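PDB 3R1P: odorant binding protein, antennal from Anopheles gambiae, which probably binds small hydrophobic odorant molecules in the mosquito antenna and here holds a palmitic acid in its helical pocket. Local coordinates for residues K15-I20 with D55-V60; S92-P97 with A103-K108. All coordinates share one frame; numbering follows the deposited sequence.

Contact 1 of 2, residues K15-I20 with D55-V60; sequences KMLHEI and DKIDVV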
ATOM      1  N   LYS A  15       6.289  -0.740  11.617  1.00 38.47           N
ATOM      2  CA  LYS A  15       5.354  -1.276  12.614  1.00 37.76           C
ATOM      3  C   LYS A  15       4.413  -0.167  13.118  1.00 42.58           C
ATOM      4  O   LYS A  15       3.213  -0.388  13.288  1.00 42.14           O
ATOM      5  CB  LYS A  15       6.118  -1.944  13.786  1.00 39.04           C
ATOM      6  CG  LYS A  15       6.779  -3.302  13.448  1.00 29.06           C
ATOM      7  CD  LYS A  15       5.852  -4.328  12.733  1.00 32.19           C
ATOM      8  CE  LYS A  15       4.568  -4.645  13.482  1.00 32.64           C
ATOM      9  NZ  LYS A  15       3.706  -5.584  12.727  1.00 35.19           N
ATOM     10  N   MET A  16       5.011   1.023  13.314  1.00 40.67           N
ATOM     11  CA  MET A  16       4.446   2.324  13.699  1.00 41.18           C
ATOM     12  C   MET A  16       3.365   2.716  12.668  1.00 43.38           C
ATOM     13  O   MET A  16       2.319   3.252  13.029  1.00 43.07           O
ATOM     14  CB  MET A  16       5.581   3.337  13.539  1.00 44.21           C
ATOM     15  CG  MET A  16       5.958   4.069  14.746  1.00 48.82           C
ATOM     16  SD  MET A  16       7.221   5.245  14.232  1.00 54.29           S
ATOM     17  CE  MET A  16       6.898   6.457  15.290  1.00 50.72           C
ATOM     18  N   LEU A  17       3.687   2.497  11.362  1.00 38.68           N
ATOM     19  CA  LEU A  17       2.868   2.796  10.187  1.00 38.40           C
ATOM     20  C   LEU A  17       1.673   1.838  10.057  1.00 40.34           C
ATOM     21  O   LEU A  17       0.569   2.285   9.758  1.00 38.48           O
ATOM     22  CB  LEU A  17       3.791   2.714   8.949  1.00 38.65           C
ATOM     23  CG  LEU A  17       3.495   3.574   7.724  1.00 43.57           C
ATOM     24  CD1 LEU A  17       3.756   5.025   7.977  1.00 44.02           C
ATOM     25  CD2 LEU A  17       4.396   3.186   6.578  1.00 46.25           C
ATOM     26  N   HIS A  18       1.891   0.528  10.318  1.00 38.21           N
ATOM     27  CA  HIS A  18       0.887  -0.543  10.258  1.00 38.09           C
ATOM     28  C   HIS A  18      -0.292  -0.358  11.236  1.00 43.05           C
ATOM     29  O   HIS A  18      -1.447  -0.581  10.852  1.00 42.35           O
ATOM     30  CB  HIS A  18       1.583  -1.898  10.497  1.00 38.81           C
ATOM     31  CG  HIS A  18       0.653  -3.065  10.604  1.00 41.91           C
ATOM     32  ND1 HIS A  18       0.023  -3.585   9.493  1.00 43.58           N
ATOM     33  CD2 HIS A  18       0.297  -3.787  11.690  1.00 43.67           C
ATOM     34  CE1 HIS A  18      -0.708  -4.594   9.936  1.00 43.13           C
ATOM     35  NE2 HIS A  18      -0.567  -4.759  11.250  1.00 43.52           N
ATOM     36  N   GLU A  19       0.011  -0.002  12.506  1.00 41.62           N
ATOM     37  CA  GLU A  19      -0.975   0.193  13.575  1.00 41.77           C
ATOM     38  C   GLU A  19      -1.932   1.363  13.344  1.00 44.49           C
ATOM     39  O   GLU A  19      -3.127   1.226  13.614  1.00 44.59           O
ATOM     40  CB  GLU A  19      -0.292   0.274  14.949  1.00 43.53           C
ATOM     41  CG  GLU A  19       0.283  -1.061  15.406  1.00 56.05           C
ATOM     42  CD  GLU A  19       0.101  -1.455  16.863  1.00 77.91           C
ATOM     43  OE1 GLU A  19      -0.424  -0.647  17.666  1.00 64.59           O
ATOM     44  OE2 GLU A  19       0.524  -2.582  17.207  1.00 74.90           O
ATOM     45  N   ILE A  20      -1.425   2.488  12.816  1.00 40.76           N
ATOM     46  CA  ILE A  20      -2.265   3.657  12.508  1.00 40.59           C
ATOM     47  C   ILE A  20      -3.241   3.348  11.370  1.00 42.67           C
ATOM     48  O   ILE A  20      -4.433   3.644  11.478  1.00 42.13           O
ATOM     49  CB  ILE A  20      -1.412   4.923  12.250  1.00 44.23           C
ATOM     50  CG1 ILE A  20      -0.797   5.416  13.561  1.00 45.31           C
ATOM     51  CG2 ILE A  20      -2.219   6.054  11.567  1.00 44.96           C
ATOM     52  CD1 ILE A  20       0.482   6.030  13.394  1.00 52.06           C
ATOM     53  N   ASP A  55      -0.555   7.878   2.082  1.00 24.38           N
ATOM     54  CA  ASP A  55      -0.859   9.174   2.690  1.00 25.51           C
ATOM     55  C   ASP A  55       0.121   9.498   3.842  1.00 30.59           C
ATOM     56  O   ASP A  55       0.622  10.615   3.890  1.00 29.82           O
ATOM     57  CB  ASP A  55      -2.320   9.207   3.177  1.00 27.64           C
ATOM     58  CG  ASP A  55      -2.706  10.526   3.812  1.00 40.98           C
ATOM     59  OD1 ASP A  55      -2.817  10.575   5.054  1.00 42.75           O
ATOM     60  OD2 ASP A  55      -2.848  11.521   3.070  1.00 45.94           O
ATOM     61  N   LYS A  56       0.420   8.526   4.740  1.00 27.66           N
ATOM     62  CA  LYS A  56       1.331   8.758   5.882  1.00 27.50           C
ATOM     63  C   LYS A  56       2.777   8.989   5.490  1.00 32.41           C
ATOM     64  O   LYS A  56       3.472   9.760   6.156  1.00 33.55           O
ATOM     65  CB  LYS A  56       1.232   7.653   6.949  1.00 28.91           C
ATOM     66  CG  LYS A  56      -0.130   7.553   7.622  1.00 36.07           C
ATOM     67  CD  LYS A  56      -0.450   8.748   8.500  1.00 43.47           C
ATOM     68  CE  LYS A  56      -1.917   8.776   8.845  1.00 54.82           C
ATOM     69  NZ  LYS A  56      -2.260   9.968   9.661  1.00 64.32           N
ATOM     70  N   ILE A  57       3.233   8.335   4.416  1.00 27.85           N
ATOM     71  CA  ILE A  57       4.605   8.528   3.934  1.00 27.97           C
ATOM     72  C   ILE A  57       4.706   9.705   2.945  1.00 31.53           C
ATOM     73  O   ILE A  57       5.787   9.991   2.421  1.00 30.59           O
ATOM     74  CB  ILE A  57       5.300   7.227   3.454  1.00 31.60           C
ATOM     75  CG1 ILE A  57       4.586   6.630   2.217  1.00 32.22           C
ATOM     76  CG2 ILE A  57       5.441   6.218   4.613  1.00 32.13           C
ATOM     77  CD1 ILE A  57       5.270   5.460   1.577  1.00 41.18           C
ATOM     78  N   ASP A  58       3.563  10.386   2.717  1.00 28.85           N
ATOM     79  CA  ASP A  58       3.410  11.591   1.890  1.00 29.58           C
ATOM     80  C   ASP A  58       3.726  11.403   0.384  1.00 33.13           C
ATOM     81  O   ASP A  58       4.331  12.278  -0.245  1.00 33.81           O
ATOM     82  CB  ASP A  58       4.165  12.771   2.545  1.00 32.13           C
ATOM     83  CG  ASP A  58       3.733  14.163   2.143  1.00 48.44           C
ATOM     84  OD1 ASP A  58       2.526  14.358   1.846  1.00 49.29           O
ATOM     85  OD2 ASP A  58       4.575  15.069   2.188  1.00 56.14           O
ATOM     86  N   VAL A  59       3.284  10.266  -0.194  1.00 27.93           N
ATOM     87  CA  VAL A  59       3.498   9.950  -1.612  1.00 27.38           C
ATOM     88  C   VAL A  59       2.220  10.052  -2.456  1.00 29.45           C
ATOM     89  O   VAL A  59       2.195   9.580  -3.594  1.00 28.63           O
ATOM     90  CB  VAL A  59       4.310   8.648  -1.889  1.00 31.50           C
ATOM     91  CG1 VAL A  59       5.732   8.740  -1.334  1.00 31.60           C
ATOM     92  CG2 VAL A  59       3.583   7.400  -1.383  1.00 31.10           C
ATOM     93  N   VAL A  60       1.157  10.648  -1.894  1.00 24.48           N
ATOM     94  CA  VAL A  60      -0.096  10.865  -2.618  1.00 23.31           C
ATOM     95  C   VAL A  60      -0.020  12.303  -3.173  1.00 27.92           C
ATOM     96  O   VAL A  60       0.113  13.260  -2.397  1.00 28.21           O
ATOM     97  CB  VAL A  60      -1.373  10.643  -1.753  1.00 26.65           C
ATOM     98  CG1 VAL A  60      -2.639  10.894  -2.565  1.00 26.39           C
ATOM     99  CG2 VAL A  60      -1.413   9.246  -1.154  1.00 26.28           C
TER

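Contact 2 of 2, residues S92-P97 with A103-K108; sequences SHIVTP and AYETVK. With PLM (palmitic acid), chain G.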
ATOM      1  N   SER A  92       2.524   4.982 -11.767  1.00 16.88           N
ATOM      2  CA  SER A  92       2.457   6.237 -11.004  1.00 16.42           C
ATOM      3  C   SER A  92       1.459   7.249 -11.601  1.00 17.20           C
ATOM      4  O   SER A  92       1.361   8.362 -11.108  1.00 15.90           O
ATOM      5  CB  SER A  92       3.842   6.858 -10.838  1.00 21.17           C
ATOM      6  OG  SER A  92       4.421   7.180 -12.092  1.00 34.47           O
ATOM      7  N   HIS A  93       0.699   6.860 -12.628  1.00 14.83           N
ATOM      8  CA  HIS A  93      -0.287   7.754 -13.234  1.00 14.43           C
ATOM      9  C   HIS A  93      -1.708   7.181 -13.194  1.00 18.29           C
ATOM     10  O   HIS A  93      -2.583   7.628 -13.930  1.00 18.83           O
ATOM     11  CB  HIS A  93       0.123   8.163 -14.646  1.00 15.21           C
ATOM     12  CG  HIS A  93       1.345   9.020 -14.689  1.00 18.54           C
ATOM     13  ND1 HIS A  93       1.249  10.388 -14.738  1.00 20.64           N
ATOM     14  CD2 HIS A  93       2.654   8.675 -14.651  1.00 20.58           C
ATOM     15  CE1 HIS A  93       2.493  10.834 -14.742  1.00 19.99           C
ATOM     16  NE2 HIS A  93       3.372   9.837 -14.712  1.00 20.55           N
ATOM     17  N   ILE A  94      -1.934   6.204 -12.321  1.00 14.10           N
ATOM     18  CA  ILE A  94      -3.248   5.591 -12.138  1.00 15.04           C
ATOM     19  C   ILE A  94      -4.064   6.496 -11.217  1.00 20.32           C
ATOM     20  O   ILE A  94      -3.623   6.799 -10.102  1.00 19.14           O
ATOM     21  CB  ILE A  94      -3.126   4.142 -11.583  1.00 17.70           C
ATOM     22  CG1 ILE A  94      -2.457   3.181 -12.615  1.00 18.30           C
ATOM     23  CG2 ILE A  94      -4.485   3.611 -11.081  1.00 18.39           C
ATOM     24  CD1 ILE A  94      -2.015   1.850 -12.045  1.00 20.83           C
ATOM     25  N   VAL A  95      -5.238   6.930 -11.677  1.00 16.55           N
ATOM     26  CA  VAL A  95      -6.136   7.761 -10.876  1.00 16.68           C
ATOM     27  C   VAL A  95      -7.554   7.240 -11.079  1.00 20.79           C
ATOM     28  O   VAL A  95      -7.981   7.098 -12.221  1.00 21.44           O
ATOM     29  CB  VAL A  95      -6.056   9.296 -11.187  1.00 21.16           C
ATOM     30  CG1 VAL A  95      -7.063  10.083 -10.342  1.00 21.01           C
ATOM     31  CG2 VAL A  95      -4.653   9.859 -10.983  1.00 21.24           C
ATOM     32  N   THR A  96      -8.277   6.977  -9.984  1.00 17.21           N
ATOM     33  CA  THR A  96      -9.670   6.504 -10.007  1.00 17.73           C
ATOM     34  C   THR A  96     -10.512   7.497  -9.172  1.00 22.50           C
ATOM     35  O   THR A  96      -9.927   8.289  -8.422  1.00 20.86           O
ATOM     36  CB  THR A  96      -9.807   5.062  -9.427  1.00 21.22           C
ATOM     37  OG1 THR A  96      -9.887   5.120  -8.000  1.00 23.55           O
ATOM     38  CG2 THR A  96      -8.724   4.087  -9.894  1.00 17.67           C
ATOM     39  N   PRO A  97     -11.866   7.452  -9.227  1.00 21.94           N
ATOM     40  CA  PRO A  97     -12.659   8.351  -8.369  1.00 22.89           C
ATOM     41  C   PRO A  97     -12.588   8.001  -6.868  1.00 27.63           C
ATOM     42  O   PRO A  97     -13.085   8.781  -6.052  1.00 29.89           O
ATOM     43  CB  PRO A  97     -14.097   8.177  -8.895  1.00 24.78           C
ATOM     44  CG  PRO A  97     -13.985   7.389 -10.166  1.00 29.01           C
ATOM     45  CD  PRO A  97     -12.744   6.579 -10.034  1.00 24.81           C
ATOM     46  N   ALA A 103      -5.027   3.461  -4.717  1.00 18.24           N
ATOM     47  CA  ALA A 103      -3.879   2.858  -4.026  1.00 19.54           C
ATOM     48  C   ALA A 103      -3.759   1.368  -4.325  1.00 23.52           C
ATOM     49  O   ALA A 103      -2.646   0.886  -4.588  1.00 21.40           O
ATOM     50  CB  ALA A 103      -3.976   3.085  -2.526  1.00 20.66           C
ATOM     51  N   TYR A 104      -4.901   0.648  -4.298  1.00 20.56           N
ATOM     52  CA  TYR A 104      -4.943  -0.772  -4.628  1.00 20.65           C
ATOM     53  C   TYR A 104      -4.458  -1.029  -6.062  1.00 24.68           C
ATOM     54  O   TYR A 104      -3.591  -1.885  -6.263  1.00 25.49           O
ATOM     55  CB  TYR A 104      -6.359  -1.343  -4.420  1.00 22.50           C
ATOM     56  CG  TYR A 104      -6.510  -2.754  -4.949  1.00 24.52           C
ATOM     57  CD1 TYR A 104      -6.016  -3.848  -4.232  1.00 27.12           C
ATOM     58  CD2 TYR A 104      -7.130  -2.998  -6.170  1.00 24.95           C
ATOM     59  CE1 TYR A 104      -6.137  -5.148  -4.726  1.00 28.76           C
ATOM     60  CE2 TYR A 104      -7.252  -4.292  -6.672  1.00 25.84           C
ATOM     61  CZ  TYR A 104      -6.763  -5.364  -5.943  1.00 35.12           C
ATOM     62  OH  TYR A 104      -6.871  -6.636  -6.447  1.00 37.35           O
ATOM     63  N   GLU A 105      -5.030  -0.315  -7.047  1.00 20.96           N
ATOM     64  CA  GLU A 105      -4.669  -0.466  -8.458  1.00 21.52           C
ATOM     65  C   GLU A 105      -3.201  -0.138  -8.717  1.00 24.56           C
ATOM     66  O   GLU A 105      -2.576  -0.781  -9.561  1.00 24.50           O
ATOM     67  CB  GLU A 105      -5.566   0.372  -9.366  1.00 22.88           C
ATOM     68  CG  GLU A 105      -6.976  -0.173  -9.536  1.00 31.25           C
ATOM     69  CD  GLU A 105      -7.815   0.565 -10.568  1.00 45.07           C
ATOM     70  OE1 GLU A 105      -7.236   1.175 -11.498  1.00 37.25           O
ATOM     71  OE2 GLU A 105      -9.062   0.509 -10.461  1.00 41.84           O
ATOM     72  N   THR A 106      -2.649   0.850  -7.991  1.00 18.85           N
ATOM     73  CA  THR A 106      -1.235   1.230  -8.142  1.00 17.93           C
ATOM     74  C   THR A 106      -0.331   0.057  -7.682  1.00 19.92           C
ATOM     75  O   THR A 106       0.610  -0.301  -8.393  1.00 17.80           O
ATOM     76  CB  THR A 106      -0.934   2.566  -7.415  1.00 17.40           C
ATOM     77  OG1 THR A 106      -1.762   3.599  -7.942  1.00 17.07           O
ATOM     78  CG2 THR A 106       0.536   2.979  -7.514  1.00 15.06           C
ATOM     79  N   VAL A 107      -0.633  -0.535  -6.501  1.00 16.74           N
ATOM     80  CA  VAL A 107       0.117  -1.673  -5.943  1.00 16.80           C
ATOM     81  C   VAL A 107       0.029  -2.895  -6.879  1.00 21.16           C
ATOM     82  O   VAL A 107       1.056  -3.508  -7.174  1.00 19.49           O
ATOM     83  CB  VAL A 107      -0.286  -1.980  -4.479  1.00 21.30           C
ATOM     84  CG1 VAL A 107       0.298  -3.303  -3.981  1.00 21.10           C
ATOM     85  CG2 VAL A 107       0.152  -0.843  -3.572  1.00 20.77           C
ATOM     86  N   LYS A 108      -1.180  -3.198  -7.382  1.00 18.64           N
ATOM     87  CA  LYS A 108      -1.418  -4.295  -8.339  1.00 19.40           C
ATOM     88  C   LYS A 108      -0.553  -4.137  -9.588  1.00 24.32           C
ATOM     89  O   LYS A 108       0.043  -5.108 -10.049  1.00 25.61           O
ATOM     90  CB  LYS A 108      -2.906  -4.359  -8.733  1.00 21.07           C
ATOM     91  CG  LYS A 108      -3.793  -5.018  -7.674  1.00 37.75           C
ATOM     92  CD  LYS A 108      -3.489  -6.518  -7.413  1.00 45.19           C
ATOM     93  CE  LYS A 108      -3.821  -7.446  -8.574  1.00 50.10           C
ATOM     94  NZ  LYS A 108      -5.285  -7.496  -8.876  1.00 59.00           N
TER
HETATM   95  C1  PLM G 128      10.790   3.858   6.604  1.00 83.88           C
HETATM   96  O1  PLM G 128      11.880   3.932   7.214  1.00 75.15           O
HETATM   97  O2  PLM G 128      10.134   4.881   6.299  1.00 76.33           O
HETATM   98  C2  PLM G 128      10.269   2.481   6.230  1.00 75.17           C
HETATM   99  C3  PLM G 128       8.898   2.528   5.547  1.00 62.13           C
HETATM  100  C4  PLM G 128       8.615   1.275   4.715  1.00 61.37           C
HETATM  101  C5  PLM G 128       7.113   1.030   4.556  1.00 68.03           C
HETATM  102  C6  PLM G 128       6.722   0.682   3.119  1.00 63.78           C
HETATM  103  C7  PLM G 128       5.214   0.807   2.896  1.00 64.24           C
HETATM  104  C8  PLM G 128       4.850   0.694   1.418  1.00 62.99           C
HETATM  105  C9  PLM G 128       3.643  -0.213   1.186  1.00 69.02           C
HETATM  106  CA  PLM G 128       3.536  -0.614  -0.284  1.00 50.43           C
HETATM  107  CB  PLM G 128       2.480  -1.693  -0.505  1.00 55.83           C
HETATM  108  CC  PLM G 128       3.045  -3.078  -0.209  1.00 59.09           C
HETATM  109  CD  PLM G 128       2.430  -4.157  -1.099  1.00 66.02           C
HETATM  110  CE  PLM G 128       1.030  -4.611  -0.677  1.00 64.49           C
HETATM  111  CF  PLM G 128       0.625  -4.206   0.740  1.00 61.08           C
HETATM  112  CG  PLM G 128       1.199  -5.152   1.773  1.00 50.82           C
HETATM  113  O   HOH W   1      -1.065   6.279  -9.258  1.00 15.30           O

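Contact 1 of 2, residues K15-I20 with D55-V60
No ring, amide or carboxylate enters the join between Leu17 and Lys56: no flat group offers a face or an edge here, and the contact is made by aliphatic carbons. Leu17 touches both Lys56 and Ile57. With CG anti to the backbone N (chi1 -150°), the methyl-bearing end of the leucine turns toward residues 55-60 and brings both of its branches against them. CD1 of Leu17 lies 3.8 Å from CB of Lys56, the two side chains sliding past each other in opposite directions. CD2 of Leu17 rests 3.8 Å from CG2 of Ile57, and CD1 reaches the same methyl at 3.9 Å, so CG2 of Ile57 meets both branches of the leucine; the two side chains cross at about a right angle. This is where helix 44-56 of the all-helical PBP/GOBP fold comes to its end near helix 11-25, to which the Cys21-Cys52 disulfide also ties it. Asp58, with positive phi (64°), closes the helix in a Schellman motif, its N bonded to Asp55 O at 3.2 Å. Further toward the surface, the bend of Lys56 at chi2 (-68°) carries CE to within 3.9 Å of CG2 of Ile20, again at roughly a right angle, while the ammonium makes a long, weak ion pair with Glu24. Leu17 additionally packs on Leu53 of helix 44-56, and its side chain comes within about 4 Å of the bound palmitic acid, between nearest atoms.

Contact 2 of 2, residues S92-P97 with A103-K108
A methyl group set against a carboxylate is the odd feature here: CG2 of Thr96 lies 3.6 Å from OE1 and 3.6 Å from OE2 of Glu105. The threonine's hydroxyl is engaged elsewhere. Chi1 of 83° places OG1 between the backbone N and the carbonyl carbon, where it bonds Thr102 OG1 and, as in an ST turn, Asp98 N, leaving the methyl to meet the glutamate. Ile94 packs next to it. Its CG2 touches Glu105 OE1 at 3.7 Å and Glu105 CB at 3.8 Å, its CB lies 3.9 Å from Thr106 OG1, and CD1 comes up against the helix backbone at Glu105 O. The loop 92-97 thus folds back along helix 99-110, near the Cys91-Cys109 disulfide found in this protein. Val107, on a different side of the helix, puts CG1 3.6 Å from CE of the palmitic acid. Van der Waals contacts, mostly of methyls with oxygens, and a bridging water join the loop to the helix. The Glu105 carboxylate gains no hydrogen bond from the loop, so the polar link runs through that water, which donates to Ile94 O (2.7 Å) and to Thr106 OG1 (3.1 Å), a hydroxyl already bonded to Thr102 O.

How the contacts relate
From the N terminus, helix 11-25 supplies the first half of contact 1, and the chain then runs through helix 29-32 and along helix 44-56, whose last residues and the turn after it (55-60) close a mainly helical loop. Contact 2 opens only later: after helix 88-91 the loop 92-97 is met by helix 99-110, a short local closure with five residues between its segments. The two therefore lie in series, neither nested nor crossed. The centres of contact 1 and contact 2 are about 17 Å apart, and the nearest atoms of contact 1 and contact 2 about 7 Å apart. Helix 44-56 lies between them in the fold: its end belongs to contact 1, while its Ile50 and Phe54 pack on Ala103 and Val107 of contact 2's helix.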